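Local coordinates for P22 protein (Trypanosoma brucei, PDB 3JV1), which serves as an accessory factor specific to the RNA editing of cytochrome oxidase subunit II, and belongs to the Mam33 family, at residues E32-D37 with E54-Q59; F45-S50 with N156-F161; L77-G82 with L109-S114; F87-E92 with S143-R148. All blocks are in the same frame, centred on the assembly; numbering follows the deposited sequence.

Interaction 1: E32-D37 with E54-Q59; sequences EGWTID and EEIILQ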
loop_
_atom_site.group_PDB
_atom_site.type_symbol
_atom_site.label_atom_id
_atom_site.label_comp_id
_atom_site.label_asym_id
_atom_site.label_seq_id
_atom_site.Cartn_x
_atom_site.Cartn_y
_atom_site.Cartn_z
ATOM N N GLU A 32 -22.112 -3.642 -25.731
ATOM C CA GLU A 32 -22.860 -2.488 -26.235
ATOM C C GLU A 32 -22.967 -1.331 -25.236
ATOM O O GLU A 32 -23.310 -1.530 -24.076
ATOM C CB GLU A 32 -24.268 -2.943 -26.626
ATOM C CG GLU A 32 -25.045 -1.998 -27.531
ATOM C CD GLU A 32 -24.601 -2.075 -28.981
ATOM O OE1 GLU A 32 -24.419 -3.205 -29.487
ATOM O OE2 GLU A 32 -24.449 -1.008 -29.618
ATOM N N GLY A 33 -22.681 -0.118 -25.702
ATOM C CA GLY A 33 -22.764 1.051 -24.843
ATOM C C GLY A 33 -21.501 1.372 -24.066
ATOM O O GLY A 33 -21.300 2.508 -23.638
ATOM N N TRP A 34 -20.642 0.378 -23.884
ATOM C CA TRP A 34 -19.404 0.585 -23.141
ATOM C C TRP A 34 -18.268 1.109 -23.988
ATOM O O TRP A 34 -18.094 0.707 -25.132
ATOM C CB TRP A 34 -18.931 -0.715 -22.491
ATOM C CG TRP A 34 -19.790 -1.193 -21.372
ATOM C CD1 TRP A 34 -20.815 -2.088 -21.450
ATOM C CD2 TRP A 34 -19.665 -0.840 -19.993
ATOM N NE1 TRP A 34 -21.332 -2.323 -20.197
ATOM C CE2 TRP A 34 -20.643 -1.569 -19.284
ATOM C CE3 TRP A 34 -18.818 0.022 -19.282
ATOM C CZ2 TRP A 34 -20.798 -1.466 -17.896
ATOM C CZ3 TRP A 34 -18.975 0.126 -17.896
ATOM C CH2 TRP A 34 -19.958 -0.617 -17.223
ATOM N N THR A 35 -17.500 2.021 -23.409
ATOM C CA THR A 35 -16.334 2.575 -24.069
ATOM C C THR A 35 -15.192 1.964 -23.270
ATOM O O THR A 35 -15.379 1.618 -22.104
ATOM C CB THR A 35 -16.277 4.103 -23.940
ATOM O OG1 THR A 35 -15.136 4.591 -24.652
ATOM C CG2 THR A 35 -16.149 4.514 -22.483
ATOM N N ILE A 36 -14.027 1.798 -23.880
ATOM C CA ILE A 36 -12.916 1.226 -23.143
ATOM C C ILE A 36 -11.640 2.034 -23.284
ATOM O O ILE A 36 -11.267 2.472 -24.368
ATOM C CB ILE A 36 -12.662 -0.239 -23.538
ATOM C CG1 ILE A 36 -11.590 -0.829 -22.622
ATOM C CG2 ILE A 36 -12.247 -0.333 -24.988
ATOM C CD1 ILE A 36 -11.692 -2.331 -22.456
ATOM N N ASP A 37 -10.990 2.240 -22.149
ATOM C CA ASP A 37 -9.763 3.003 -22.079
ATOM C C ASP A 37 -8.642 2.027 -21.757
ATOM O O ASP A 37 -8.348 1.764 -20.590
ATOM C CB ASP A 37 -9.921 4.075 -20.994
ATOM C CG ASP A 37 -8.633 4.793 -20.676
ATOM O OD1 ASP A 37 -7.939 5.231 -21.616
ATOM O OD2 ASP A 37 -8.326 4.929 -19.470
ATOM N N GLU A 54 -26.665 9.211 -15.247
ATOM C CA GLU A 54 -25.514 8.676 -14.537
ATOM C C GLU A 54 -24.433 8.168 -15.469
ATOM O O GLU A 54 -24.677 7.887 -16.640
ATOM C CB GLU A 54 -25.916 7.528 -13.601
ATOM C CG GLU A 54 -27.390 7.168 -13.585
ATOM C CD GLU A 54 -27.691 6.001 -12.662
ATOM O OE1 GLU A 54 -27.079 4.930 -12.827
ATOM O OE2 GLU A 54 -28.544 6.147 -11.769
ATOM N N GLU A 55 -23.223 8.073 -14.941
ATOM C CA GLU A 55 -22.122 7.525 -15.710
ATOM C C GLU A 55 -21.669 6.331 -14.890
ATOM O O GLU A 55 -21.615 6.405 -13.665
ATOM C CB GLU A 55 -20.973 8.517 -15.859
ATOM C CG GLU A 55 -19.839 7.942 -16.713
ATOM C CD GLU A 55 -18.682 8.890 -16.866
ATOM O OE1 GLU A 55 -18.207 9.408 -15.838
ATOM O OE2 GLU A 55 -18.243 9.116 -18.011
ATOM N N ILE A 56 -21.388 5.221 -15.559
ATOM C CA ILE A 56 -20.949 4.018 -14.875
ATOM C C ILE A 56 -19.485 3.838 -15.260
ATOM O O ILE A 56 -19.156 3.807 -16.445
ATOM C CB ILE A 56 -21.752 2.783 -15.338
ATOM C CG1 ILE A 56 -23.251 3.121 -15.433
ATOM C CG2 ILE A 56 -21.498 1.617 -14.385
ATOM C CD1 ILE A 56 -23.889 3.599 -14.150
ATOM N N ILE A 57 -18.614 3.728 -14.263
ATOM C CA ILE A 57 -17.189 3.586 -14.522
ATOM C C ILE A 57 -16.626 2.315 -13.906
ATOM O O ILE A 57 -16.863 2.022 -12.729
ATOM C CB ILE A 57 -16.418 4.786 -13.962
ATOM C CG1 ILE A 57 -16.931 6.069 -14.613
ATOM C CG2 ILE A 57 -14.929 4.608 -14.198
ATOM C CD1 ILE A 57 -16.322 7.333 -14.053
ATOM N N LEU A 58 -15.896 1.562 -14.725
ATOM C CA LEU A 58 -15.265 0.317 -14.312
ATOM C C LEU A 58 -13.759 0.526 -14.337
ATOM O O LEU A 58 -13.197 0.793 -15.394
ATOM C CB LEU A 58 -15.621 -0.808 -15.285
ATOM C CG LEU A 58 -16.855 -1.687 -15.093
ATOM C CD1 LEU A 58 -16.489 -2.891 -14.242
ATOM C CD2 LEU A 58 -17.995 -0.882 -14.483
ATOM N N GLN A 59 -13.113 0.400 -13.184
ATOM C CA GLN A 59 -11.662 0.580 -13.097
ATOM C C GLN A 59 -11.029 -0.659 -12.479
ATOM O O GLN A 59 -11.293 -0.958 -11.312
ATOM C CB GLN A 59 -11.305 1.776 -12.201
ATOM C CG GLN A 59 -12.132 3.022 -12.407
ATOM C CD GLN A 59 -11.785 4.116 -11.408
ATOM O OE1 GLN A 59 -11.742 3.878 -10.201
ATOM N NE2 GLN A 59 -11.544 5.323 -11.910
#

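Interaction 2: F45-S50 with N156-F161; sequences FTMRKS and NFIDQF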
loop_
_atom_site.group_PDB
_atom_site.type_symbol
_atom_site.label_atom_id
_atom_site.label_comp_id
_atom_site.label_asym_id
_atom_site.label_seq_id
_atom_site.Cartn_x
_atom_site.Cartn_y
_atom_site.Cartn_z
ATOM N N PHE A 45 -6.985 -1.205 -17.051
ATOM C CA PHE A 45 -7.784 -0.331 -17.898
ATOM C C PHE A 45 -9.104 0.083 -17.244
ATOM O O PHE A 45 -9.497 -0.438 -16.194
ATOM C CB PHE A 45 -8.063 -1.026 -19.237
ATOM C CG PHE A 45 -8.845 -2.308 -19.112
ATOM C CD1 PHE A 45 -10.235 -2.293 -19.092
ATOM C CD2 PHE A 45 -8.187 -3.535 -19.014
ATOM C CE1 PHE A 45 -10.962 -3.477 -18.977
ATOM C CE2 PHE A 45 -8.900 -4.730 -18.898
ATOM C CZ PHE A 45 -10.293 -4.704 -18.879
ATOM N N THR A 46 -9.787 1.031 -17.872
ATOM C CA THR A 46 -11.059 1.498 -17.350
ATOM C C THR A 46 -12.123 1.428 -18.439
ATOM O O THR A 46 -11.826 1.588 -19.621
ATOM C CB THR A 46 -10.961 2.949 -16.857
ATOM O OG1 THR A 46 -10.782 3.815 -17.980
ATOM C CG2 THR A 46 -9.788 3.119 -15.918
ATOM N N MET A 47 -13.360 1.168 -18.034
ATOM C CA MET A 47 -14.484 1.102 -18.962
ATOM C C MET A 47 -15.537 2.094 -18.481
ATOM O O MET A 47 -15.693 2.295 -17.283
ATOM C CB MET A 47 -15.076 -0.301 -18.983
ATOM C CG MET A 47 -14.128 -1.383 -19.480
ATOM S SD MET A 47 -14.889 -3.023 -19.479
ATOM C CE MET A 47 -16.146 -2.793 -20.734
ATOM N N ARG A 48 -16.255 2.714 -19.414
ATOM C CA ARG A 48 -17.279 3.685 -19.063
ATOM C C ARG A 48 -18.502 3.584 -19.973
ATOM O O ARG A 48 -18.400 3.192 -21.133
ATOM C CB ARG A 48 -16.720 5.106 -19.166
ATOM C CG ARG A 48 -15.400 5.330 -18.453
ATOM C CD ARG A 48 -15.008 6.795 -18.502
ATOM N NE ARG A 48 -13.781 7.084 -17.762
ATOM C CZ ARG A 48 -12.563 6.704 -18.141
ATOM N NH1 ARG A 48 -12.393 6.007 -19.255
ATOM N NH2 ARG A 48 -11.506 7.052 -17.420
ATOM N N LYS A 49 -19.659 3.940 -19.434
ATOM C CA LYS A 49 -20.899 3.943 -20.200
ATOM C C LYS A 49 -21.861 4.861 -19.478
ATOM O O LYS A 49 -21.764 5.032 -18.265
ATOM C CB LYS A 49 -21.517 2.544 -20.287
ATOM C CG LYS A 49 -21.935 1.969 -18.944
ATOM C CD LYS A 49 -22.912 0.804 -19.099
ATOM C CE LYS A 49 -24.291 1.297 -19.521
ATOM N NZ LYS A 49 -25.309 0.213 -19.520
ATOM N N SER A 50 -22.778 5.470 -20.218
ATOM C CA SER A 50 -23.755 6.341 -19.587
ATOM C C SER A 50 -25.015 5.526 -19.323
ATOM O O SER A 50 -25.266 4.510 -19.970
ATOM C CB SER A 50 -24.075 7.557 -20.472
ATOM O OG SER A 50 -24.478 7.179 -21.774
ATOM N N ASN A 156 -17.672 -11.618 -17.706
ATOM C CA ASN A 156 -17.113 -12.553 -18.662
ATOM C C ASN A 156 -16.234 -11.813 -19.667
ATOM O O ASN A 156 -15.175 -12.311 -20.055
ATOM C CB ASN A 156 -18.250 -13.278 -19.377
ATOM C CG ASN A 156 -17.806 -14.571 -20.007
ATOM O OD1 ASN A 156 -17.260 -14.589 -21.110
ATOM N ND2 ASN A 156 -18.027 -15.670 -19.300
ATOM N N PHE A 157 -16.673 -10.629 -20.090
ATOM C CA PHE A 157 -15.897 -9.833 -21.030
ATOM C C PHE A 157 -14.585 -9.369 -20.404
ATOM O O PHE A 157 -13.567 -9.296 -21.077
ATOM C CB PHE A 157 -16.662 -8.592 -21.485
ATOM C CG PHE A 157 -15.803 -7.605 -22.232
ATOM C CD1 PHE A 157 -15.500 -7.801 -23.571
ATOM C CD2 PHE A 157 -15.249 -6.513 -21.575
ATOM C CE1 PHE A 157 -14.657 -6.925 -24.247
ATOM C CE2 PHE A 157 -14.408 -5.637 -22.238
ATOM C CZ PHE A 157 -14.109 -5.841 -23.578
ATOM N N ILE A 158 -14.622 -9.036 -19.120
ATOM C CA ILE A 158 -13.431 -8.580 -18.422
ATOM C C ILE A 158 -12.325 -9.640 -18.381
ATOM O O ILE A 158 -11.155 -9.312 -18.567
ATOM C CB ILE A 158 -13.789 -8.122 -16.986
ATOM C CG1 ILE A 158 -14.522 -6.782 -17.059
ATOM C CG2 ILE A 158 -12.535 -8.006 -16.128
ATOM C CD1 ILE A 158 -15.018 -6.277 -15.739
ATOM N N ASP A 159 -12.690 -10.897 -18.128
ATOM C CA ASP A 159 -11.702 -11.978 -18.084
ATOM C C ASP A 159 -11.135 -12.183 -19.476
ATOM O O ASP A 159 -9.920 -12.232 -19.667
ATOM C CB ASP A 159 -12.324 -13.299 -17.617
ATOM C CG ASP A 159 -12.573 -13.340 -16.124
ATOM O OD1 ASP A 159 -11.706 -12.863 -15.360
ATOM O OD2 ASP A 159 -13.630 -13.871 -15.713
ATOM N N GLN A 160 -12.031 -12.317 -20.447
ATOM C CA GLN A 160 -11.627 -12.510 -21.833
ATOM C C GLN A 160 -10.744 -11.371 -22.341
ATOM O O GLN A 160 -9.700 -11.617 -22.950
ATOM C CB GLN A 160 -12.858 -12.651 -22.727
ATOM C CG GLN A 160 -13.395 -14.069 -22.830
ATOM C CD GLN A 160 -14.702 -14.147 -23.608
ATOM O OE1 GLN A 160 -14.853 -13.528 -24.662
ATOM N NE2 GLN A 160 -15.650 -14.923 -23.093
ATOM N N PHE A 161 -11.151 -10.128 -22.096
ATOM C CA PHE A 161 -10.347 -9.003 -22.557
ATOM C C PHE A 161 -8.984 -8.964 -21.859
ATOM O O PHE A 161 -7.972 -8.674 -22.482
ATOM C CB PHE A 161 -11.070 -7.672 -22.326
ATOM C CG PHE A 161 -10.492 -6.543 -23.124
ATOM C CD1 PHE A 161 -10.803 -6.403 -24.472
ATOM C CD2 PHE A 161 -9.585 -5.661 -22.553
ATOM C CE1 PHE A 161 -10.218 -5.403 -25.242
ATOM C CE2 PHE A 161 -8.990 -4.657 -23.312
ATOM C CZ PHE A 161 -9.307 -4.529 -24.660
#

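Interaction 3: L77-G82 with L109-S114; sequences LVVNGG and LALDTS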
loop_
_atom_site.group_PDB
_atom_site.type_symbol
_atom_site.label_atom_id
_atom_site.label_comp_id
_atom_site.label_asym_id
_atom_site.label_seq_id
_atom_site.Cartn_x
_atom_site.Cartn_y
_atom_site.Cartn_z
ATOM N N LEU A 77 -18.058 2.424 -10.250
ATOM C CA LEU A 77 -18.627 3.662 -9.733
ATOM C C LEU A 77 -19.871 4.068 -10.510
ATOM O O LEU A 77 -19.913 3.969 -11.739
ATOM C CB LEU A 77 -17.609 4.803 -9.797
ATOM C CG LEU A 77 -16.304 4.679 -9.001
ATOM C CD1 LEU A 77 -15.297 3.839 -9.771
ATOM C CD2 LEU A 77 -15.741 6.070 -8.753
ATOM N N VAL A 78 -20.892 4.502 -9.781
ATOM C CA VAL A 78 -22.125 4.977 -10.387
ATOM C C VAL A 78 -22.182 6.417 -9.918
ATOM O O VAL A 78 -22.391 6.689 -8.738
ATOM C CB VAL A 78 -23.351 4.183 -9.896
ATOM C CG1 VAL A 78 -24.623 4.751 -10.529
ATOM C CG2 VAL A 78 -23.189 2.709 -10.270
ATOM N N VAL A 79 -21.960 7.336 -10.855
ATOM C CA VAL A 79 -21.909 8.759 -10.555
ATOM C C VAL A 79 -23.103 9.533 -11.080
ATOM O O VAL A 79 -23.479 9.415 -12.243
ATOM C CB VAL A 79 -20.615 9.376 -11.140
ATOM C CG1 VAL A 79 -20.404 10.786 -10.596
ATOM C CG2 VAL A 79 -19.427 8.482 -10.810
ATOM N N ASN A 80 -23.676 10.354 -10.213
ATOM C CA ASN A 80 -24.841 11.151 -10.566
ATOM C C ASN A 80 -25.000 12.287 -9.558
ATOM O O ASN A 80 -24.865 12.084 -8.349
ATOM C CB ASN A 80 -26.087 10.254 -10.568
ATOM C CG ASN A 80 -27.290 10.918 -11.207
ATOM O OD1 ASN A 80 -27.146 11.792 -12.055
ATOM N ND2 ASN A 80 -28.486 10.486 -10.820
ATOM N N GLY A 81 -25.264 13.487 -10.068
ATOM C CA GLY A 81 -25.457 14.644 -9.207
ATOM C C GLY A 81 -24.295 14.988 -8.295
ATOM O O GLY A 81 -24.502 15.450 -7.177
ATOM N N GLY A 82 -23.074 14.758 -8.756
ATOM C CA GLY A 82 -21.915 15.074 -7.940
ATOM C C GLY A 82 -21.597 14.081 -6.837
ATOM O O GLY A 82 -20.729 14.336 -6.002
ATOM N N LEU A 109 -13.982 13.650 -5.760
ATOM C CA LEU A 109 -12.925 12.919 -5.081
ATOM C C LEU A 109 -13.026 11.448 -5.470
ATOM O O LEU A 109 -12.019 10.783 -5.689
ATOM C CB LEU A 109 -13.056 13.068 -3.568
ATOM C CG LEU A 109 -12.066 12.270 -2.713
ATOM C CD1 LEU A 109 -10.631 12.654 -3.044
ATOM C CD2 LEU A 109 -12.366 12.543 -1.246
ATOM N N ALA A 110 -14.252 10.947 -5.564
ATOM C CA ALA A 110 -14.475 9.556 -5.932
ATOM C C ALA A 110 -13.861 9.236 -7.296
ATOM O O ALA A 110 -13.293 8.164 -7.491
ATOM C CB ALA A 110 -15.969 9.257 -5.946
ATOM N N LEU A 111 -13.972 10.173 -8.231
ATOM C CA LEU A 111 -13.436 9.989 -9.578
ATOM C C LEU A 111 -11.922 10.190 -9.655
ATOM O O LEU A 111 -11.254 9.626 -10.521
ATOM C CB LEU A 111 -14.115 10.961 -10.545
ATOM C CG LEU A 111 -15.586 10.703 -10.854
ATOM C CD1 LEU A 111 -16.133 11.838 -11.691
ATOM C CD2 LEU A 111 -15.729 9.387 -11.585
ATOM N N ASP A 112 -11.390 11.008 -8.756
ATOM C CA ASP A 112 -9.965 11.294 -8.730
ATOM C C ASP A 112 -9.190 10.010 -8.461
ATOM O O ASP A 112 -9.420 9.339 -7.459
ATOM C CB ASP A 112 -9.665 12.313 -7.635
ATOM C CG ASP A 112 -8.294 12.936 -7.775
ATOM O OD1 ASP A 112 -7.383 12.266 -8.306
ATOM O OD2 ASP A 112 -8.129 14.095 -7.339
ATOM N N THR A 113 -8.269 9.669 -9.353
ATOM C CA THR A 113 -7.485 8.456 -9.172
ATOM C C THR A 113 -6.028 8.712 -8.769
ATOM O O THR A 113 -5.216 7.799 -8.800
ATOM C CB THR A 113 -7.495 7.595 -10.453
ATOM O OG1 THR A 113 -7.070 8.387 -11.567
ATOM C CG2 THR A 113 -8.894 7.055 -10.723
ATOM N N SER A 114 -5.692 9.941 -8.387
ATOM C CA SER A 114 -4.316 10.241 -7.982
ATOM C C SER A 114 -3.951 9.488 -6.699
ATOM O O SER A 114 -4.827 9.017 -5.986
ATOM C CB SER A 114 -4.145 11.744 -7.768
ATOM O OG SER A 114 -4.905 12.199 -6.665
#

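Interaction 4: F87-E92 with S143-R148; sequences FGMSVE and SYLSAR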
loop_
_atom_site.group_PDB
_atom_site.type_symbol
_atom_site.label_atom_id
_atom_site.label_comp_id
_atom_site.label_asym_id
_atom_site.label_seq_id
_atom_site.Cartn_x
_atom_site.Cartn_y
_atom_site.Cartn_z
ATOM N N PHE A 87 -18.760 0.451 -5.736
ATOM C CA PHE A 87 -18.756 -0.978 -5.443
ATOM C C PHE A 87 -17.356 -1.573 -5.572
ATOM O O PHE A 87 -16.749 -1.523 -6.648
ATOM C CB PHE A 87 -19.685 -1.717 -6.409
ATOM C CG PHE A 87 -21.139 -1.348 -6.268
ATOM C CD1 PHE A 87 -21.982 -2.088 -5.438
ATOM C CD2 PHE A 87 -21.660 -0.259 -6.958
ATOM C CE1 PHE A 87 -23.324 -1.744 -5.304
ATOM C CE2 PHE A 87 -23.007 0.095 -6.832
ATOM C CZ PHE A 87 -23.841 -0.650 -6.003
ATOM N N GLY A 88 -16.848 -2.121 -4.472
ATOM C CA GLY A 88 -15.544 -2.754 -4.489
ATOM C C GLY A 88 -15.853 -4.183 -4.873
ATOM O O GLY A 88 -16.550 -4.882 -4.133
ATOM N N MET A 89 -15.362 -4.624 -6.025
ATOM C CA MET A 89 -15.671 -5.968 -6.474
ATOM C C MET A 89 -14.511 -6.763 -7.032
ATOM O O MET A 89 -13.401 -6.264 -7.201
ATOM C CB MET A 89 -16.768 -5.910 -7.534
ATOM C CG MET A 89 -17.992 -5.124 -7.111
ATOM S SD MET A 89 -19.413 -5.609 -8.056
ATOM C CE MET A 89 -19.148 -4.705 -9.541
ATOM N N SER A 90 -14.791 -8.025 -7.310
ATOM C CA SER A 90 -13.806 -8.910 -7.891
ATOM C C SER A 90 -14.526 -9.894 -8.806
ATOM O O SER A 90 -15.694 -10.223 -8.586
ATOM C CB SER A 90 -13.017 -9.632 -6.796
ATOM O OG SER A 90 -13.876 -10.204 -5.835
ATOM N N VAL A 91 -13.846 -10.324 -9.861
ATOM C CA VAL A 91 -14.426 -11.269 -10.800
ATOM C C VAL A 91 -13.910 -12.661 -10.478
ATOM O O VAL A 91 -12.710 -12.917 -10.537
ATOM C CB VAL A 91 -14.062 -10.921 -12.264
ATOM C CG1 VAL A 91 -14.537 -12.023 -13.198
ATOM C CG2 VAL A 91 -14.700 -9.602 -12.658
ATOM N N GLU A 92 -14.827 -13.546 -10.115
ATOM C CA GLU A 92 -14.485 -14.918 -9.781
ATOM C C GLU A 92 -15.314 -15.836 -10.664
ATOM O O GLU A 92 -16.529 -15.946 -10.503
ATOM C CB GLU A 92 -14.758 -15.183 -8.296
ATOM C CG GLU A 92 -13.799 -14.440 -7.375
ATOM C CD GLU A 92 -14.206 -14.494 -5.916
ATOM O OE1 GLU A 92 -14.274 -15.604 -5.350
ATOM O OE2 GLU A 92 -14.456 -13.420 -5.328
ATOM N N SER A 143 -29.233 -6.490 -8.171
ATOM C CA SER A 143 -30.217 -6.161 -9.208
ATOM C C SER A 143 -29.976 -4.752 -9.767
ATOM O O SER A 143 -30.163 -4.505 -10.952
ATOM C CB SER A 143 -31.631 -6.230 -8.633
ATOM O OG SER A 143 -31.892 -7.518 -8.121
ATOM N N TYR A 144 -29.588 -3.829 -8.894
ATOM C CA TYR A 144 -29.286 -2.453 -9.279
ATOM C C TYR A 144 -28.105 -2.455 -10.274
ATOM O O TYR A 144 -28.123 -1.758 -11.290
ATOM C CB TYR A 144 -28.926 -1.655 -8.020
ATOM C CG TYR A 144 -28.505 -0.224 -8.245
ATOM C CD1 TYR A 144 -29.450 0.796 -8.352
ATOM C CD2 TYR A 144 -27.153 0.120 -8.291
ATOM C CE1 TYR A 144 -29.058 2.125 -8.491
ATOM C CE2 TYR A 144 -26.752 1.439 -8.430
ATOM C CZ TYR A 144 -27.701 2.436 -8.527
ATOM O OH TYR A 144 -27.291 3.743 -8.649
ATOM N N LEU A 145 -27.082 -3.247 -9.978
ATOM C CA LEU A 145 -25.923 -3.337 -10.854
ATOM C C LEU A 145 -26.283 -4.031 -12.165
ATOM O O LEU A 145 -25.827 -3.634 -13.238
ATOM C CB LEU A 145 -24.800 -4.102 -10.162
ATOM C CG LEU A 145 -24.157 -3.382 -8.982
ATOM C CD1 LEU A 145 -23.288 -4.347 -8.222
ATOM C CD2 LEU A 145 -23.346 -2.191 -9.489
ATOM N N SER A 146 -27.110 -5.066 -12.077
ATOM C CA SER A 146 -27.512 -5.795 -13.265
ATOM C C SER A 146 -28.325 -4.920 -14.225
ATOM O O SER A 146 -28.165 -5.015 -15.434
ATOM C CB SER A 146 -28.316 -7.033 -12.875
ATOM O OG SER A 146 -28.467 -7.881 -13.996
ATOM N N ALA A 147 -29.188 -4.065 -13.693
ATOM C CA ALA A 147 -29.994 -3.185 -14.538
ATOM C C ALA A 147 -29.110 -2.207 -15.306
ATOM O O ALA A 147 -29.546 -1.598 -16.284
ATOM C CB ALA A 147 -31.005 -2.417 -13.694
ATOM N N ARG A 148 -27.867 -2.053 -14.856
ATOM C CA ARG A 148 -26.938 -1.152 -15.509
ATOM C C ARG A 148 -25.898 -1.886 -16.360
ATOM O O ARG A 148 -24.905 -1.298 -16.788
ATOM C CB ARG A 148 -26.263 -0.263 -14.456
ATOM C CG ARG A 148 -27.259 0.681 -13.787
ATOM C CD ARG A 148 -26.740 1.343 -12.516
ATOM N NE ARG A 148 -27.675 2.380 -12.094
ATOM C CZ ARG A 148 -28.946 2.148 -11.778
ATOM N NH1 ARG A 148 -29.426 0.912 -11.815
ATOM N NH2 ARG A 148 -29.756 3.154 -11.490
#

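Interaction 1: E32-D37 with E54-Q59
Trp34 and Ile56 mark the closest backbone approach, their CA atoms 9.1 Å apart, too far for direct strand pairing because strand 46-51 runs between the two segments. The gap is bridged by the large indole, and no hydrogen bond crosses it. Trp34 sets CG anti to its carbonyl carbon (chi1 -69°), and the six-membered part of its ring is carried over to residues of 54-59. There Trp34 CH2 comes to 3.4 Å from Leu58 CD2, while Trp34 CZ3 lies 3.7 Å from the same methyl. The two side chains cross at about a right angle, and the methyl meets the ring obliquely. Trp34 CH2 also touches the beta-branch methyl of Ile56, at 3.9 Å from CG2; the other branch of Ile56 leads away. Tryptophan suits the place because it spans a neighbouring strand, and the branched aliphatics offer methyl groups that pack against its far end. All three residues are buried. Thr35 and Asp37 pair by backbone hydrogen bonds with strand 46-51, as Ile56 does from its other side. Trp34 also packs on Leu154 and Leu58 on Ile158, which places the contact between the antiparallel sheet and helix 152-181.

Interaction 2: F45-S50 with N156-F161
Phe161 N donates to Phe157 O at 2.8 Å, an ordinary helical bond that sets the two phenylalanines one turn apart, both with rings reaching segment 45-50. Phe161 meets Phe45 in a T-shaped (edge-to-face) stack: the Phe161 edge approaches one face of Phe45, with the ring centroids 5.3 Å apart and the planes at 74°. Phe161 CD2 does the touching, 3.8 Å from Phe45 CE2. Phe45 carries its CG between the backbone N and the carbonyl carbon (chi1 61°), a confined choice that directs the ring at the helix. The second meeting is a Met-aromatic contact. Met47 is extended through its second torsion and then bent at chi3 (66°), which brings its methyl CE to 3.7 Å from Phe157 CE2; SD lies at the edge of that ring, 5.0 Å from the centroid. Ile158 adds a looser touch, CG1 being 4.5 Å from Met47 SD. Methionine is apt here, since a flexible, polarisable chain can fit itself to the ring. Phe161 CB lies over one face of Phe157. With five buried apolar residues and no hydrogen bond across, the helix is held on the sheet by shape and hydrophobic burial, aided by aromatic and sulfur contacts.

Interaction 3: L77-G82 with L109-S114
Helix 107-111 rests on one face of the antiparallel sheet, where its Ala110 and Leu111 meet Leu77 and Val79 of strand 72-80. Leu77 and Val79, two residues apart on the strand, both point at the helix. With CG anti to its carbonyl carbon (chi1 -61°), Leu77 brings CD2 to 3.5 Å from Ala110 O and 4.3 Å from Ala110 CB. The small alanine lets the helix backbone come this near. Leu111 reaches back over the sheet, so that its CD2 lies 3.9 Å from Val79 CG2 and, more loosely, 4.4 Å from Leu77 CD2; the Val79 and Leu111 chains pass at an angle. Directly after the helix the chain forms an Asx turn. Asp112 OD1 accepts Ser114 N at 2.9 Å in a nearly straight bond (168°), and also takes Ser114 OG at 3.0 Å, which comes from above the carboxylate plane. Aspartate and serine are both well suited here, because a short carboxylate can reach the backbone N two residues on, and the serine hydroxyl is near enough to join it. Ser114 is in turn the N-cap of helix 115-121, its OG bonded to Ala117 N. Lys121 NZ bonds Leu109 O and Asp112 O. Ser114 packs on Glu116 of the third subunit, and Val78 on Phe180 of the second.

Interaction 4: F87-E92 with S143-R148
Leu145 and Phe87 make the tight part of this contact, coming at each other from opposite directions. Phe87 has CG anti to its carbonyl carbon, which turns the ring toward the helix. The methyl CD2 of Leu145 sits over one face of the Phe87 ring, 3.7 Å from its centroid and 18° off the ring normal, a CH-pi contact; its nearest ring atom is Phe87 CE2 at 3.5 Å. The other methyl, Leu145 CD1, lies 3.8 Å from Phe87 CD1, so the isopropyl fork is spread over the ring. A forked leucine fits a flat phenyl face well, since both methyls can touch it at once. Met89, two residues along the strand, meets Leu145 tip to tip, its SD 4.1 Å from CD1, and Tyr144 CD2 stands obliquely 4.1 Å from Phe87 CZ. In this way the last turn of helix 135-146 lies against strand 83-92, the last but one of the antiparallel sheet, with Tyr144 also reaching Val78 of strand 72-80. The far side of the helix end is quite different: Ser146 and Ala147 are exposed and do not touch strand 83-92; Ala147 instead lies against Ser3 of the second subunit. Arg148, which is buried, folds its side chain back along the helix end. Its NH1 donates to Tyr144 O at 3.0 Å, a bent bond (139°) with the donor tilted 23° from the carbonyl plane, and its guanidinium lies against one face of the Tyr144 ring, displaced from its centre. The same guanidinium has two acidic partners, Glu54 at NE and Asp4 of the second subunit at NH2, both salt bridges, the latter tying the helix end to the subunit interface.

In the fold
Interactions 1, 2 and 4 are buried and lie on one face of the sheet; interaction 3 lies on the other and is only partly buried. Interactions 1 and 2 are knit together by strand 46-51, which pairs with both segments of interaction 1; interaction 2 includes helix 152-181, against which the side chains of interaction 1 also pack. Their chemistry is aromatic and aliphatic. Interaction 4 brings helix 135-146 to the same face and meets interaction 1 through Arg148, and interaction 2 through Lys49 NZ and Arg148 O. Interaction 3 adds aliphatic packing beside a polar Asx turn. Only interactions 3 and 4 touch other subunits, so they couple the sheet to the three-chain assembly.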